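PDB 4CCV: histidine-rich glycoprotein from Oryctolagus cuniculus, which binds heme, heparin, heparan sulfate, thrombospondin, plasminogen and divalent metal ions in plasma, acting as an adapter in angiogenesis, coagulation, fibrinolysis and immune complex clearance. Local coordinates for residues A[13-16]-A[17-21]; A[23-26]-A[27-31]. All blocks are in the same frame, centred on the assembly; numbering follows the deposited sequence. Where two conformers were deposited one is given.

Contact 1 (A[13-16]-A[17-21])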
loop_
_atom_site.group_PDB
_atom_site.type_symbol
_atom_site.label_atom_id
_atom_site.label_comp_id
_atom_site.label_asym_id
_atom_site.label_seq_id
_atom_site.Cartn_x
_atom_site.Cartn_y
_atom_site.Cartn_z
ATOM N N PRO A 13 0.562 9.929 -9.326
ATOM C CA PRO A 13 -0.903 10.020 -9.268
ATOM C C PRO A 13 -1.619 8.926 -8.430
ATOM O O PRO A 13 -2.833 9.033 -8.201
ATOM C CB PRO A 13 -1.309 9.939 -10.744
ATOM C CG PRO A 13 -0.088 10.339 -11.509
ATOM C CD PRO A 13 1.017 9.709 -10.699
ATOM N N PHE A 14 -0.872 7.906 -7.963
ATOM C CA PHE A 14 -1.445 6.832 -7.156
ATOM C C PHE A 14 -1.197 7.084 -5.683
ATOM O O PHE A 14 -1.641 6.313 -4.852
ATOM C CB PHE A 14 -0.912 5.491 -7.635
ATOM C CG PHE A 14 -1.472 5.116 -8.969
ATOM C CD1 PHE A 14 -2.687 4.457 -9.058
ATOM C CD2 PHE A 14 -0.849 5.523 -10.123
ATOM C CE1 PHE A 14 -3.222 4.134 -10.304
ATOM C CE2 PHE A 14 -1.398 5.257 -11.369
ATOM C CZ PHE A 14 -2.590 4.563 -11.462
ATOM N N ARG A 15 -0.540 8.194 -5.356
ATOM C CA ARG A 15 -0.213 8.451 -3.971
ATOM C C ARG A 15 -1.437 8.641 -3.109
ATOM O O ARG A 15 -1.530 8.088 -2.025
ATOM C CB ARG A 15 0.738 9.654 -3.773
ATOM C CG ARG A 15 1.272 9.584 -2.347
ATOM C CD ARG A 15 2.354 10.619 -2.032
ATOM N NE ARG A 15 2.759 10.378 -0.647
ATOM C CZ ARG A 15 3.841 9.707 -0.271
ATOM N NH1 ARG A 15 4.714 9.243 -1.167
ATOM N NH2 ARG A 15 4.062 9.540 1.025
ATOM N N LYS A 16 -2.410 9.374 -3.617
ATOM C CA LYS A 16 -3.626 9.608 -2.873
ATOM C C LYS A 16 -4.414 8.300 -2.663
ATOM O O LYS A 16 -5.092 8.103 -1.622
ATOM C CB LYS A 16 -4.436 10.652 -3.643
ATOM C CG LYS A 16 -5.871 10.813 -3.220
ATOM C CD LYS A 16 -6.693 11.650 -4.236
ATOM C CE LYS A 16 -6.863 10.938 -5.612
ATOM N NZ LYS A 16 -7.505 9.567 -5.605
ATOM N N SER A 17 -4.348 7.436 -3.672
ATOM C CA SER A 17 -5.003 6.148 -3.603
ATOM C C SER A 17 -4.363 5.318 -2.452
ATOM O O SER A 17 -5.061 4.569 -1.725
ATOM C CB SER A 17 -4.931 5.438 -4.960
ATOM O OG SER A 17 -5.701 6.094 -6.005
ATOM N N ALA A 18 -3.043 5.383 -2.357
ATOM C CA ALA A 18 -2.317 4.660 -1.278
ATOM C C ALA A 18 -2.688 5.229 0.061
ATOM O O ALA A 18 -2.939 4.480 0.976
ATOM C CB ALA A 18 -0.770 4.718 -1.461
ATOM N N ASP A 19 -2.699 6.566 0.187
ATOM C CA ASP A 19 -3.135 7.228 1.428
ATOM C C ASP A 19 -4.517 6.755 1.859
ATOM O O ASP A 19 -4.737 6.432 3.013
ATOM C CB ASP A 19 -3.177 8.772 1.284
ATOM C CG ASP A 19 -1.791 9.412 1.131
ATOM O OD1 ASP A 19 -0.769 8.787 1.479
ATOM O OD2 ASP A 19 -1.722 10.580 0.689
ATOM N N LYS A 20 -5.471 6.800 0.935
ATOM C CA LYS A 20 -6.830 6.380 1.259
ATOM C C LYS A 20 -6.945 4.869 1.572
ATOM O O LYS A 20 -7.689 4.461 2.431
ATOM C CB LYS A 20 -7.806 6.736 0.123
ATOM C CG LYS A 20 -9.222 6.291 0.466
ATOM C CD LYS A 20 -10.333 6.877 -0.418
ATOM C CE LYS A 20 -11.733 6.636 0.190
ATOM N NZ LYS A 20 -12.780 7.483 -0.464
ATOM N N ALA A 21 -6.241 4.026 0.849
ATOM C CA ALA A 21 -6.278 2.619 1.176
ATOM C C ALA A 21 -5.689 2.343 2.554
ATOM O O ALA A 21 -6.223 1.512 3.296
ATOM C CB ALA A 21 -5.542 1.830 0.141
HETATM O O HOH W 1 -4.571 8.385 -6.423
HETATM O O HOH W 2 1.151 10.336 1.800
#
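Phe14 and Arg15 offer their carbonyls to Ala18 and Asp19 as helix 15-27 begins, the helix that packs across the antiparallel sheet in this second cystatin domain. Three backbone hydrogen bonds set the spiral: Ala18 N to Phe14 O (3.0 Å), Asp19 N to Arg15 O (2.9 Å) and Lys20 N to Lys16 O (2.9 Å). The middle one is nearly straight, 170° at the hydrogen, with the donor in the carbonyl plane.

Water-mediated polar contacts gather at the start of the helix. One water donates to Pro13 O, lies 2.6 Å from Ser17 OG, and accepts weakly from Ser17 N and from Lys16 NZ. Ser17 OG sits beside its own backbone N (chi1 -67°), which puts hydroxyl and amide on the same water. The Lys16 chain bends at its last two torsions, bringing NZ back over this site; its stronger partner is the carboxylate of Glu91, a salt bridge.

Nonpolar contacts face the sheet. The Phe14 ring meets Tyr54 at about 40° and also touches Val43 and Val56, while Ala18 rests on Val37 and Phe58, and Ser17 on Leu81.

Charge pairs Arg15 with Asp19 only indirectly. Asp19 OD1 stands 4.4 Å from Arg15 NE, well out of the guanidinium plane, so no N-H points at it, though the opposite charges probably attract. Arg15 extends fully along its aliphatic chain, and NH2 is bound by the carbonyl of Asp38. A second water closes the gap, accepting from Arg15 NE at 2.9 Å and donating to Asp19 OD1 at 2.5 Å.

Contact 2 (A[23-26]-A[27-31]). With NAG (2-acetamido-2-deoxy-beta-D-glucopyranose), chain B.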
loop_
_atom_site.group_PDB
_atom_site.type_symbol
_atom_site.label_atom_id
_atom_site.label_comp_id
_atom_site.label_asym_id
_atom_site.label_seq_id
_atom_site.Cartn_x
_atom_site.Cartn_y
_atom_site.Cartn_z
ATOM N N GLU A 23 -5.766 4.407 5.075
ATOM C CA GLU A 23 -6.747 4.967 5.987
ATOM C C GLU A 23 -7.814 3.908 6.258
ATOM O O GLU A 23 -8.197 3.635 7.405
ATOM C CB GLU A 23 -7.335 6.257 5.351
ATOM C CG GLU A 23 -8.295 7.032 6.222
ATOM C CD GLU A 23 -9.031 8.164 5.509
ATOM O OE1 GLU A 23 -8.844 8.411 4.300
ATOM O OE2 GLU A 23 -9.844 8.802 6.179
ATOM N N VAL A 24 -8.270 3.286 5.178
ATOM C CA VAL A 24 -9.289 2.221 5.292
ATOM C C VAL A 24 -8.717 1.011 6.056
ATOM O O VAL A 24 -9.362 0.443 6.933
ATOM C CB VAL A 24 -9.770 1.790 3.907
ATOM C CG1 VAL A 24 -10.591 0.522 4.033
ATOM C CG2 VAL A 24 -10.610 2.908 3.203
ATOM N N TYR A 25 -7.500 0.603 5.716
ATOM C CA TYR A 25 -6.914 -0.558 6.359
ATOM C C TYR A 25 -6.816 -0.377 7.876
ATOM O O TYR A 25 -7.204 -1.270 8.655
ATOM C CB TYR A 25 -5.523 -0.871 5.732
ATOM C CG TYR A 25 -4.937 -2.178 6.228
ATOM C CD1 TYR A 25 -5.246 -3.389 5.627
ATOM C CD2 TYR A 25 -4.022 -2.188 7.264
ATOM C CE1 TYR A 25 -4.700 -4.581 6.066
ATOM C CE2 TYR A 25 -3.487 -3.376 7.730
ATOM C CZ TYR A 25 -3.848 -4.573 7.144
ATOM O OH TYR A 25 -3.243 -5.739 7.570
ATOM N N LYS A 26 -6.272 0.771 8.299
ATOM C CA LYS A 26 -6.077 1.076 9.696
ATOM C C LYS A 26 -7.374 1.204 10.444
ATOM O O LYS A 26 -7.394 0.881 11.593
ATOM C CB LYS A 26 -5.119 2.300 9.926
ATOM C CG LYS A 26 -5.799 3.618 9.723
ATOM C CD LYS A 26 -4.982 4.831 10.143
ATOM C CE LYS A 26 -3.678 4.860 9.409
ATOM N NZ LYS A 26 -2.981 6.090 9.866
ATOM N N SER A 27 -8.495 1.541 9.788
ATOM C CA SER A 27 -9.782 1.593 10.489
ATOM C C SER A 27 -10.241 0.231 10.985
ATOM O O SER A 27 -11.026 0.168 11.913
ATOM C CB SER A 27 -10.867 2.256 9.605
ATOM O OG SER A 27 -11.270 1.378 8.554
ATOM N N GLU A 28 -9.762 -0.847 10.355
ATOM C CA GLU A 28 -10.049 -2.212 10.797
ATOM C C GLU A 28 -8.974 -2.871 11.612
ATOM O O GLU A 28 -9.155 -3.978 12.076
ATOM C CB GLU A 28 -10.260 -3.133 9.608
ATOM C CG GLU A 28 -11.554 -2.949 8.894
ATOM C CD GLU A 28 -12.762 -2.916 9.807
ATOM O OE1 GLU A 28 -12.774 -3.602 10.854
ATOM O OE2 GLU A 28 -13.736 -2.208 9.459
ATOM N N SER A 29 -7.832 -2.236 11.780
ATOM C CA SER A 29 -6.705 -2.938 12.378
ATOM C C SER A 29 -5.990 -1.944 13.247
ATOM O O SER A 29 -5.218 -1.145 12.751
ATOM C CB SER A 29 -5.834 -3.443 11.234
ATOM O OG SER A 29 -4.898 -4.342 11.782
ATOM N N GLU A 30 -6.392 -1.900 14.494
ATOM C CA GLU A 30 -6.032 -0.848 15.419
ATOM C C GLU A 30 -4.486 -0.683 15.633
ATOM O O GLU A 30 -4.025 0.412 15.963
ATOM C CB GLU A 30 -6.756 -1.139 16.732
ATOM C CG GLU A 30 -6.205 -0.471 17.986
ATOM C CD GLU A 30 -6.805 -1.034 19.284
ATOM O OE1 GLU A 30 -7.703 -1.920 19.206
ATOM O OE2 GLU A 30 -6.369 -0.593 20.385
ATOM N N ALA A 31 -3.708 -1.756 15.437
ATOM C CA ALA A 31 -2.240 -1.694 15.638
ATOM C C ALA A 31 -1.592 -0.781 14.594
ATOM O O ALA A 31 -0.484 -0.270 14.781
ATOM C CB ALA A 31 -1.628 -3.098 15.600
HETATM C C1 NAG B . 3.559 0.021 15.733
HETATM C C2 NAG B . 3.002 -1.376 15.839
HETATM C C3 NAG B . 2.266 -1.446 17.163
HETATM C C4 NAG B . 3.092 -1.036 18.354
HETATM C C5 NAG B . 3.745 0.324 18.163
HETATM C C6 NAG B . 4.832 0.596 19.243
HETATM C C7 NAG B . 2.071 -2.747 13.986
HETATM C C8 NAG B . 0.934 -2.997 12.997
HETATM N N2 NAG B . 2.009 -1.713 14.820
HETATM O O3 NAG B . 1.832 -2.750 17.325
HETATM O O4 NAG B . 2.173 -0.875 19.397
HETATM O O5 NAG B . 4.336 0.403 16.868
HETATM O O6 NAG B . 5.727 -0.523 19.199
HETATM O O7 NAG B . 3.034 -3.485 13.918
HETATM O O HOH W 3 -3.681 -6.475 10.072
#
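Ser27 turns its hydroxyl back onto the carbonyl of Val24 as helix 15-27 of the cystatin fold runs out into the loop leading to strand 35-47. Ser27 OG donates to Val24 O at 2.7 Å, a side-chain bond back into the preceding turn. With chi1 at 73°, OG lies between its own backbone N and carbonyl carbon, from where it reaches that oxygen. Ser27 N serves two acceptors, Glu23 O at 3.2 Å and, weakly, the same Val24 O, so the last turn already mixes four-residue and three-residue spacing.

The next two amides complete the change. Glu28 N donates to Tyr25 O and Ser29 N to Lys26 O (3.2 Å), both three residues back. Both donors stand well above their carbonyl planes as the chain leaves the helix.

Beside this turn, CB of Ser29 approaches the Tyr25 ring obliquely, 4.2 Å from CE2. A water joins the polar ends of the two residues, 2.6 Å from Tyr25 OH and 3.0 Å from Ser29 OG.

Further out, the Tyr25 ring is positioned by an edge-to-face meeting with Tyr32 and by Ile98 and Cys100 of strand 95-104. Lys26 bends at chi3 and hydrogen-bonds through NZ to the carbonyls of Ala33 and Phe35, tying the helix end to the end of the loop and the start of strand 35-47. Farther along the loop, residues 30-31 begin a 3-10 segment beside the attached glycan: the acetamido nitrogen N2 of the N-acetylglucosamine donates to Ala31 O at 2.9 Å, nearly straight at 168°.

Contacts 1 and 2 lie in series on one helix, 15-27: contact 1 covers its opening turns and contact 2 its last turn and exit loop, their centres 15 Å apart, separated by one residue in the chain, with no other touch between them. Contact 1 is partly buried against the sheet, its centre about 8 Å from the centre of the chain; contact 2 is a surface region, its centre about 12 Å away from that point. Both lie near bound groups without forming the glutathione pocket: the side chain of Arg15 is about 6 Å from glutathione and that of Lys26 about 10 Å. Contact 2 touches the glycan through Ala31, one of eight residues around it.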